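Local coordinates for alpha-1,4-endofucoidanase (Mariniflexile fucanivorans, PDB 6DLH), which hydrolyses fucoidan from within its chains as a retaining glycoside hydrolase of family 107, and carries bound calcium ions and putative immunoglobulin-like domains beside its catalytic domain, at residues P100-L105 and E206-E211; N355-T360 and L402-L407; T428-I433 and Y494-M499. All coordinates share one frame; numbering follows the deposited sequence.

Overall arrangement
Interactions 1 and 2 both involve helices of the catalytic domain, on opposite sides of the chain's centre, whereas interaction 3 lies in a putative immunoglobulin-like domain further along the sequence. None shares an element with another, and their centres are 34 to 39 Å apart. Interactions 1 and 3 are apolar, side chain against side chain: branched side chains mesh between two helices in the partly buried interaction 1, and aliphatic tips meet aromatic rings under a loop in the buried interaction 3. Interaction 2, partly buried too, is polar, because there a buried glutamine amide meets the backbone groups of an irregular loop.

Interaction 1: residues P100-L105 and E206-E211; sequences PIIESL and EFILKE
Ser104 N donates to Pro100 O at 3.0 Å, closing the helical turn that presents Ile101 and Ile102 to Phe207 and Ile208 of the longer helix 198-216. No hydrogen bond passes between the two segments; what joins them is apolar. The branch that does most of the touching is CD1 of Ile208. It enters between the two isoleucines of the short helix, 3.9 Å from Ile101 CB and 4.0 Å from Ile102 CG1, so a single methyl group meets both. Its chain is bent to get there: CG1 sits anti to the carbonyl carbon (chi1 -49°), and a chi2 of -67° folds CD1 round instead of extending it. The other branch, CG2, lies 3.8 Å from Ile102 CD1. A beta-branched residue suits this place because its two arms leave in different directions and can meet neighbours at two points.

The short segments run at 126° to one another with their axes 10.6 Å apart at closest approach, a spacing that lets branched side chains mesh while the backbones stay separate. Both helices belong to the catalytic domain, where strands of a parallel sheet alternate with helices, consistent with the barrel-like fold of the related GH29 fucosidases; helix 100-104 follows strand 80-84, and helix 198-216 leads into strand 222-226.

At the more exposed margin Ile101 CD1 reaches Phe207 CB at 3.9 Å. The phenyl ring itself turns away from helix 100-104, and Glu206 CG lies over the centre of one of its faces. Helix 168-176 touches both segments, with Trp175 on Ile101 and Trp172 on Ile208, while Tyr212 and Val120 pack on Ile102.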
# COMPACT_ATOMS: atom_id res chain seq x y z
N PRO A 100 -0.38 13.94 -11.02
CA PRO A 100 -0.20 15.39 -11.10
C PRO A 100 -1.37 16.21 -10.56
O PRO A 100 -1.17 17.12 -9.75
CB PRO A 100 -0.09 15.64 -12.62
CG PRO A 100 0.49 14.35 -13.17
CD PRO A 100 -0.09 13.26 -12.30
N ILE A 101 -2.58 15.86 -11.00
CA ILE A 101 -3.80 16.57 -10.63
C ILE A 101 -4.02 16.47 -9.12
O ILE A 101 -4.30 17.48 -8.47
CB ILE A 101 -5.01 16.06 -11.44
CG1 ILE A 101 -4.71 16.01 -12.94
CG2 ILE A 101 -6.25 16.90 -11.13
CD1 ILE A 101 -5.84 15.47 -13.79
N ILE A 102 -3.86 15.27 -8.55
CA ILE A 102 -4.13 15.06 -7.13
C ILE A 102 -3.07 15.79 -6.30
O ILE A 102 -3.38 16.29 -5.21
CB ILE A 102 -4.22 13.56 -6.77
CG1 ILE A 102 -5.31 12.83 -7.55
CG2 ILE A 102 -4.40 13.39 -5.26
CD1 ILE A 102 -5.33 11.33 -7.36
N GLU A 103 -1.84 15.83 -6.81
CA GLU A 103 -0.74 16.48 -6.10
C GLU A 103 -0.96 17.99 -6.05
O GLU A 103 -0.67 18.62 -5.03
CB GLU A 103 0.62 16.08 -6.70
CG GLU A 103 1.78 16.40 -5.77
CD GLU A 103 3.13 15.80 -6.13
OE1 GLU A 103 3.21 15.02 -7.10
OE2 GLU A 103 4.11 16.13 -5.42
N SER A 104 -1.50 18.56 -7.14
CA SER A 104 -1.81 19.98 -7.21
C SER A 104 -2.79 20.38 -6.11
O SER A 104 -2.66 21.47 -5.54
CB SER A 104 -2.33 20.35 -8.57
OG SER A 104 -3.74 20.16 -8.62
N LEU A 105 -3.75 19.50 -5.82
CA LEU A 105 -4.78 19.73 -4.81
C LEU A 105 -4.14 19.95 -3.44
O LEU A 105 -4.78 20.47 -2.53
CB LEU A 105 -5.69 18.50 -4.76
CG LEU A 105 -6.95 18.54 -5.61
CD1 LEU A 105 -6.64 18.30 -7.08
CD2 LEU A 105 -7.94 17.49 -5.12
N GLU A 206 -12.04 9.76 -16.33
CA GLU A 206 -11.34 10.18 -17.54
C GLU A 206 -9.93 10.69 -17.22
O GLU A 206 -8.99 10.35 -17.93
CB GLU A 206 -12.16 11.20 -18.34
CG GLU A 206 -11.48 11.72 -19.60
CD GLU A 206 -11.41 10.76 -20.78
OE1 GLU A 206 -12.27 9.87 -20.88
OE2 GLU A 206 -10.48 10.91 -21.60
N PHE A 207 -9.79 11.48 -16.15
CA PHE A 207 -8.55 12.19 -15.89
C PHE A 207 -7.69 11.51 -14.83
O PHE A 207 -6.46 11.52 -14.93
CB PHE A 207 -8.81 13.68 -15.62
CG PHE A 207 -9.21 14.45 -16.85
CD1 PHE A 207 -10.38 15.20 -16.88
CD2 PHE A 207 -8.43 14.40 -18.00
CE1 PHE A 207 -10.75 15.89 -18.02
CE2 PHE A 207 -8.80 15.10 -19.15
CZ PHE A 207 -9.96 15.84 -19.15
N ILE A 208 -8.34 10.92 -13.81
CA ILE A 208 -7.61 10.26 -12.75
C ILE A 208 -7.47 8.77 -13.06
O ILE A 208 -6.35 8.28 -13.20
CB ILE A 208 -8.23 10.52 -11.36
CG1 ILE A 208 -8.49 12.02 -11.12
CG2 ILE A 208 -7.37 9.91 -10.26
CD1 ILE A 208 -7.24 12.87 -11.02
N LEU A 209 -8.60 8.07 -13.20
CA LEU A 209 -8.61 6.61 -13.27
C LEU A 209 -7.90 6.11 -14.53
O LEU A 209 -7.18 5.12 -14.46
CB LEU A 209 -10.05 6.10 -13.18
CG LEU A 209 -10.22 4.58 -13.25
CD1 LEU A 209 -9.52 3.88 -12.09
CD2 LEU A 209 -11.70 4.20 -13.26
N LYS A 210 -8.11 6.79 -15.66
CA LYS A 210 -7.60 6.28 -16.93
C LYS A 210 -6.08 6.41 -16.99
O LYS A 210 -5.42 5.61 -17.65
CB LYS A 210 -8.26 6.96 -18.14
CG LYS A 210 -7.85 6.40 -19.50
CD LYS A 210 -8.78 6.72 -20.64
CE LYS A 210 -8.33 7.90 -21.48
NZ LYS A 210 -8.90 7.83 -22.85
N GLU A 211 -5.53 7.43 -16.31
CA GLU A 211 -4.10 7.71 -16.34
C GLU A 211 -3.36 6.57 -15.64
O GLU A 211 -2.37 6.05 -16.15
CB GLU A 211 -3.81 9.06 -15.69

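Interaction 2: residues N355-T360 and L402-L407; sequences NTPCLT and LNQFEL
The carboxamide of Gln404 reaches across to the backbone of Leu359, with Pro357 CB, at the rim of the proline ring, against the amide, and each of its two polar ends is used differently. NE2 donates to Leu359 O over 3.0 Å, with an N-H...O angle of 156°. The two flat groups are tilted against each other: the carbonyl oxygen lies almost in the plane of the glutamine amide, yet the nitrogen stands 44° above the carbonyl plane. OE1 faces a water 2.7 Å away, and that same water accepts from Leu359 N at 3.1 Å. One side chain therefore serves both backbone polar groups of Leu359, directly at the oxygen and through water at the nitrogen.

Pro357 comes in from one side of the amide plane. Its CB is 3.9 Å from Gln404 NE2 and 4.0 Å from OE1, an apolar touch beside the amide. Gln404 spans the distance because a chi1 of -60° turns CG beside the backbone N and the chain is extended from there on.

The contact ties the loop leading into helix 361-372 to helix 399-415, in the catalytic domain. Thr360 occupies the N-cap of the former helix, its OG1 bonded to Gln363 N, so Gln404 grips the chain just before that helix starts. Leu359 O would probably lose its side-chain donor, the water one of its holders and Pro357 CB the packing beside it with an alanine here.

Further bonds fix the rotation of the amide: Asp361 OD1 with NE2, and Gln346 NE2 with OE1. On the same helix, Phe405 packs against Leu46 and Met48 of the parallel sheet's strand 46-49.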
# COMPACT_ATOMS: atom_id res chain seq x y z
N ASN A 355 -7.51 -9.81 15.19
CA ASN A 355 -6.76 -10.66 16.09
C ASN A 355 -7.27 -12.10 16.05
O ASN A 355 -6.55 -13.01 16.42
CB ASN A 355 -6.96 -10.16 17.52
CG ASN A 355 -5.76 -10.36 18.43
OD1 ASN A 355 -4.63 -10.06 18.05
ND2 ASN A 355 -6.02 -10.83 19.64
N THR A 356 -8.53 -12.30 15.64
CA THR A 356 -9.20 -13.58 15.83
C THR A 356 -9.79 -14.07 14.50
O THR A 356 -10.44 -13.31 13.80
CB THR A 356 -10.31 -13.47 16.89
OG1 THR A 356 -9.76 -12.86 18.06
CG2 THR A 356 -10.93 -14.80 17.26
N PRO A 357 -9.58 -15.36 14.13
CA PRO A 357 -10.23 -15.93 12.95
C PRO A 357 -11.72 -16.17 13.20
O PRO A 357 -12.10 -16.49 14.33
CB PRO A 357 -9.53 -17.29 12.79
CG PRO A 357 -9.09 -17.64 14.20
CD PRO A 357 -8.70 -16.31 14.82
N CYS A 358 -12.54 -16.04 12.15
CA CYS A 358 -13.98 -16.23 12.29
C CYS A 358 -14.35 -17.67 11.97
O CYS A 358 -15.44 -18.12 12.33
CB CYS A 358 -14.78 -15.24 11.45
SG CYS A 358 -14.64 -15.47 9.66
N LEU A 359 -13.42 -18.38 11.30
CA LEU A 359 -13.58 -19.78 10.92
C LEU A 359 -12.52 -20.62 11.64
O LEU A 359 -11.42 -20.14 11.90
CB LEU A 359 -13.45 -19.93 9.40
CG LEU A 359 -14.54 -19.27 8.56
CD1 LEU A 359 -14.35 -19.55 7.07
CD2 LEU A 359 -15.93 -19.71 9.00
N THR A 360 -12.87 -21.87 11.96
CA THR A 360 -11.88 -22.83 12.42
C THR A 360 -10.97 -23.17 11.23
O THR A 360 -11.36 -22.94 10.09
CB THR A 360 -12.53 -24.12 12.93
OG1 THR A 360 -13.22 -24.70 11.82
CG2 THR A 360 -13.48 -23.91 14.10
N LEU A 402 -1.67 -16.95 8.41
CA LEU A 402 -0.65 -17.76 7.75
C LEU A 402 -0.94 -19.24 7.99
O LEU A 402 -0.95 -20.03 7.04
CB LEU A 402 0.75 -17.36 8.25
CG LEU A 402 1.92 -18.13 7.63
CD1 LEU A 402 2.00 -17.90 6.13
CD2 LEU A 402 3.25 -17.73 8.26
N ASN A 403 -1.21 -19.60 9.25
CA ASN A 403 -1.56 -20.96 9.63
C ASN A 403 -2.67 -21.49 8.72
O ASN A 403 -2.51 -22.53 8.07
CB ASN A 403 -1.96 -21.02 11.11
CG ASN A 403 -2.53 -22.36 11.53
OD1 ASN A 403 -1.82 -23.35 11.60
ND2 ASN A 403 -3.82 -22.39 11.83
N GLN A 404 -3.78 -20.75 8.63
CA GLN A 404 -4.95 -21.21 7.89
C GLN A 404 -4.65 -21.33 6.39
O GLN A 404 -5.04 -22.30 5.75
CB GLN A 404 -6.16 -20.31 8.18
CG GLN A 404 -6.56 -20.28 9.65
CD GLN A 404 -7.97 -19.77 9.87
OE1 GLN A 404 -8.38 -18.76 9.28
NE2 GLN A 404 -8.71 -20.45 10.73
N PHE A 405 -3.93 -20.33 5.85
CA PHE A 405 -3.52 -20.30 4.46
C PHE A 405 -2.57 -21.45 4.12
O PHE A 405 -2.65 -22.02 3.04
CB PHE A 405 -2.97 -18.91 4.09
CG PHE A 405 -3.89 -18.15 3.16
CD1 PHE A 405 -4.98 -17.45 3.65
CD2 PHE A 405 -3.70 -18.19 1.79
CE1 PHE A 405 -5.84 -16.78 2.79
CE2 PHE A 405 -4.57 -17.53 0.93
CZ PHE A 405 -5.64 -16.82 1.43
N GLU A 406 -1.68 -21.80 5.06
CA GLU A 406 -0.76 -22.91 4.86
C GLU A 406 -1.51 -24.24 4.82
O GLU A 406 -1.24 -25.07 3.95
CB GLU A 406 0.35 -22.89 5.92
CG GLU A 406 1.41 -21.83 5.69
CD GLU A 406 2.38 -22.06 4.55
OE1 GLU A 406 2.22 -23.05 3.80
OE2 GLU A 406 3.32 -21.24 4.41
N LEU A 407 -2.44 -24.45 5.77
CA LEU A 407 -3.25 -25.66 5.76
C LEU A 407 -4.01 -25.76 4.44
O LEU A 407 -4.03 -26.80 3.80
CB LEU A 407 -4.19 -25.68 6.97
CG LEU A 407 -3.50 -25.81 8.33
CD1 LEU A 407 -4.48 -25.58 9.47
CD2 LEU A 407 -2.81 -27.16 8.47
O HOH W 1 -10.90 -17.74 9.68

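Interaction 3: residues T428-I433 and Y494-M499; sequences TILPAI and YTFELM
This is a buried apolar contact, in which a loop crosses one face of the antiparallel sheet of a putative immunoglobulin-like domain. Ile433 and Leu430 of the loop set their side chains against Tyr494 and Phe496 of strand 494-502, and no hydrogen bond links the two segments.

The closer pair is Ile433 with Tyr494. The methyl CD1 of Ile433 comes to the edge of the phenol ring, near its plane, and stops 4.0 Å from Tyr494 CD1; the two side chains cross at about a right angle. Ile433 can reach so far because its longer branch, swung away from the carbonyl carbon by a chi1 of -63°, then runs on nearly straight (chi2 162°). A tyrosine suits this border position, since its ring carbons meet the isoleucine while its hydroxyl OH finds a polar partner in Glu490 OE1.

Two residues along, Phe496 lies deeper. Its CZ meets Leu430 CD1 at 4.4 Å, a looser touch in which the methyl approaches the ring obliquely. Alternation along the strand explains the pattern: Tyr494 points toward the loop and Phe496, two positions on, brings the end of its ring to it, while Glu497, between Phe496 and Leu498, takes no part in the contact and bonds to Asn508. The nearest CA atoms, those of Ile433 and Tyr494, remain 9.8 Å apart, a gap that the large side chains bridge.

Strand 494-502 is the middle one of three, between 459-464 and 505-513. Ile433 is joined by backbone hydrogen bonds to Glu514 and Ile516, just past the end of strand 505-513, and strand 439-444 closes in through Tyr439 on Leu430 and Leu443 on Thr428 and Leu498.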
# COMPACT_ATOMS: atom_id res chain seq x y z
N THR A 428 5.73 -18.27 -13.73
CA THR A 428 7.11 -18.57 -13.39
C THR A 428 8.00 -17.52 -14.05
O THR A 428 8.14 -17.52 -15.27
CB THR A 428 7.50 -20.01 -13.76
OG1 THR A 428 6.70 -20.92 -13.00
CG2 THR A 428 8.96 -20.33 -13.53
N ILE A 429 8.58 -16.64 -13.23
CA ILE A 429 9.38 -15.52 -13.71
C ILE A 429 10.86 -15.91 -13.68
O ILE A 429 11.36 -16.40 -12.67
CB ILE A 429 9.09 -14.25 -12.87
CG1 ILE A 429 7.60 -13.87 -12.87
CG2 ILE A 429 9.98 -13.09 -13.29
CD1 ILE A 429 7.02 -13.49 -14.21
N LEU A 430 11.54 -15.69 -14.81
CA LEU A 430 12.96 -16.01 -14.93
C LEU A 430 13.76 -14.71 -14.86
O LEU A 430 13.30 -13.69 -15.35
CB LEU A 430 13.19 -16.72 -16.27
CG LEU A 430 12.42 -18.02 -16.49
CD1 LEU A 430 12.75 -18.61 -17.85
CD2 LEU A 430 12.71 -19.05 -15.39
N PRO A 431 14.96 -14.71 -14.24
CA PRO A 431 15.84 -13.53 -14.26
C PRO A 431 16.08 -13.00 -15.68
O PRO A 431 15.95 -13.75 -16.66
CB PRO A 431 17.16 -14.07 -13.70
CG PRO A 431 16.75 -15.21 -12.80
CD PRO A 431 15.53 -15.82 -13.47
N ALA A 432 16.41 -11.71 -15.78
CA ALA A 432 16.69 -11.04 -17.04
C ALA A 432 17.94 -11.61 -17.72
O ALA A 432 18.82 -12.18 -17.06
CB ALA A 432 16.83 -9.55 -16.81
N ILE A 433 18.01 -11.46 -19.05
CA ILE A 433 19.22 -11.79 -19.80
C ILE A 433 20.17 -10.59 -19.70
O ILE A 433 19.78 -9.47 -20.02
CB ILE A 433 18.91 -12.14 -21.27
CG1 ILE A 433 18.04 -13.39 -21.39
CG2 ILE A 433 20.20 -12.29 -22.06
CD1 ILE A 433 17.35 -13.53 -22.73
N TYR A 494 12.94 -14.34 -25.51
CA TYR A 494 12.56 -15.72 -25.74
C TYR A 494 11.20 -16.02 -25.12
O TYR A 494 10.82 -15.42 -24.11
CB TYR A 494 13.64 -16.69 -25.24
CG TYR A 494 14.93 -16.69 -26.01
CD1 TYR A 494 15.92 -15.75 -25.73
CD2 TYR A 494 15.19 -17.63 -26.99
CE1 TYR A 494 17.12 -15.73 -26.43
CE2 TYR A 494 16.39 -17.63 -27.69
CZ TYR A 494 17.35 -16.68 -27.41
OH TYR A 494 18.54 -16.65 -28.08
N THR A 495 10.47 -16.94 -25.75
CA THR A 495 9.22 -17.47 -25.24
C THR A 495 9.19 -18.97 -25.54
O THR A 495 9.24 -19.37 -26.70
CB THR A 495 8.01 -16.77 -25.85
OG1 THR A 495 8.13 -15.36 -25.62
CG2 THR A 495 6.69 -17.27 -25.30
N PHE A 496 9.12 -19.78 -24.48
CA PHE A 496 9.08 -21.22 -24.65
C PHE A 496 8.35 -21.88 -23.47
O PHE A 496 8.02 -21.23 -22.49
CB PHE A 496 10.50 -21.77 -24.84
CG PHE A 496 11.46 -21.37 -23.75
CD1 PHE A 496 12.02 -20.10 -23.72
CD2 PHE A 496 11.80 -22.26 -22.74
CE1 PHE A 496 12.90 -19.74 -22.71
CE2 PHE A 496 12.69 -21.90 -21.74
CZ PHE A 496 13.24 -20.64 -21.73
N GLU A 497 8.12 -23.18 -23.62
CA GLU A 497 7.39 -23.98 -22.65
C GLU A 497 8.40 -24.74 -21.80
O GLU A 497 9.35 -25.32 -22.33
CB GLU A 497 6.50 -24.99 -23.38
CG GLU A 497 5.51 -24.35 -24.33
CD GLU A 497 4.31 -23.69 -23.66
OE1 GLU A 497 4.25 -22.45 -23.67
OE2 GLU A 497 3.45 -24.42 -23.14
N LEU A 498 8.20 -24.72 -20.47
CA LEU A 498 8.83 -25.70 -19.60
C LEU A 498 7.85 -26.83 -19.34
O LEU A 498 6.65 -26.60 -19.23
CB LEU A 498 9.28 -25.02 -18.30
CG LEU A 498 10.49 -24.10 -18.43
CD1 LEU A 498 10.92 -23.58 -17.07
CD2 LEU A 498 11.65 -24.80 -19.13
N MET A 499 8.37 -28.06 -19.24
CA MET A 499 7.51 -29.22 -19.11
C MET A 499 7.92 -30.07 -17.91
O MET A 499 8.98 -30.69 -17.89
CB MET A 499 7.55 -30.06 -20.38
CG MET A 499 7.09 -29.31 -21.62
SD MET A 499 7.41 -30.29 -23.09
CE MET A 499 9.18 -30.49 -23.01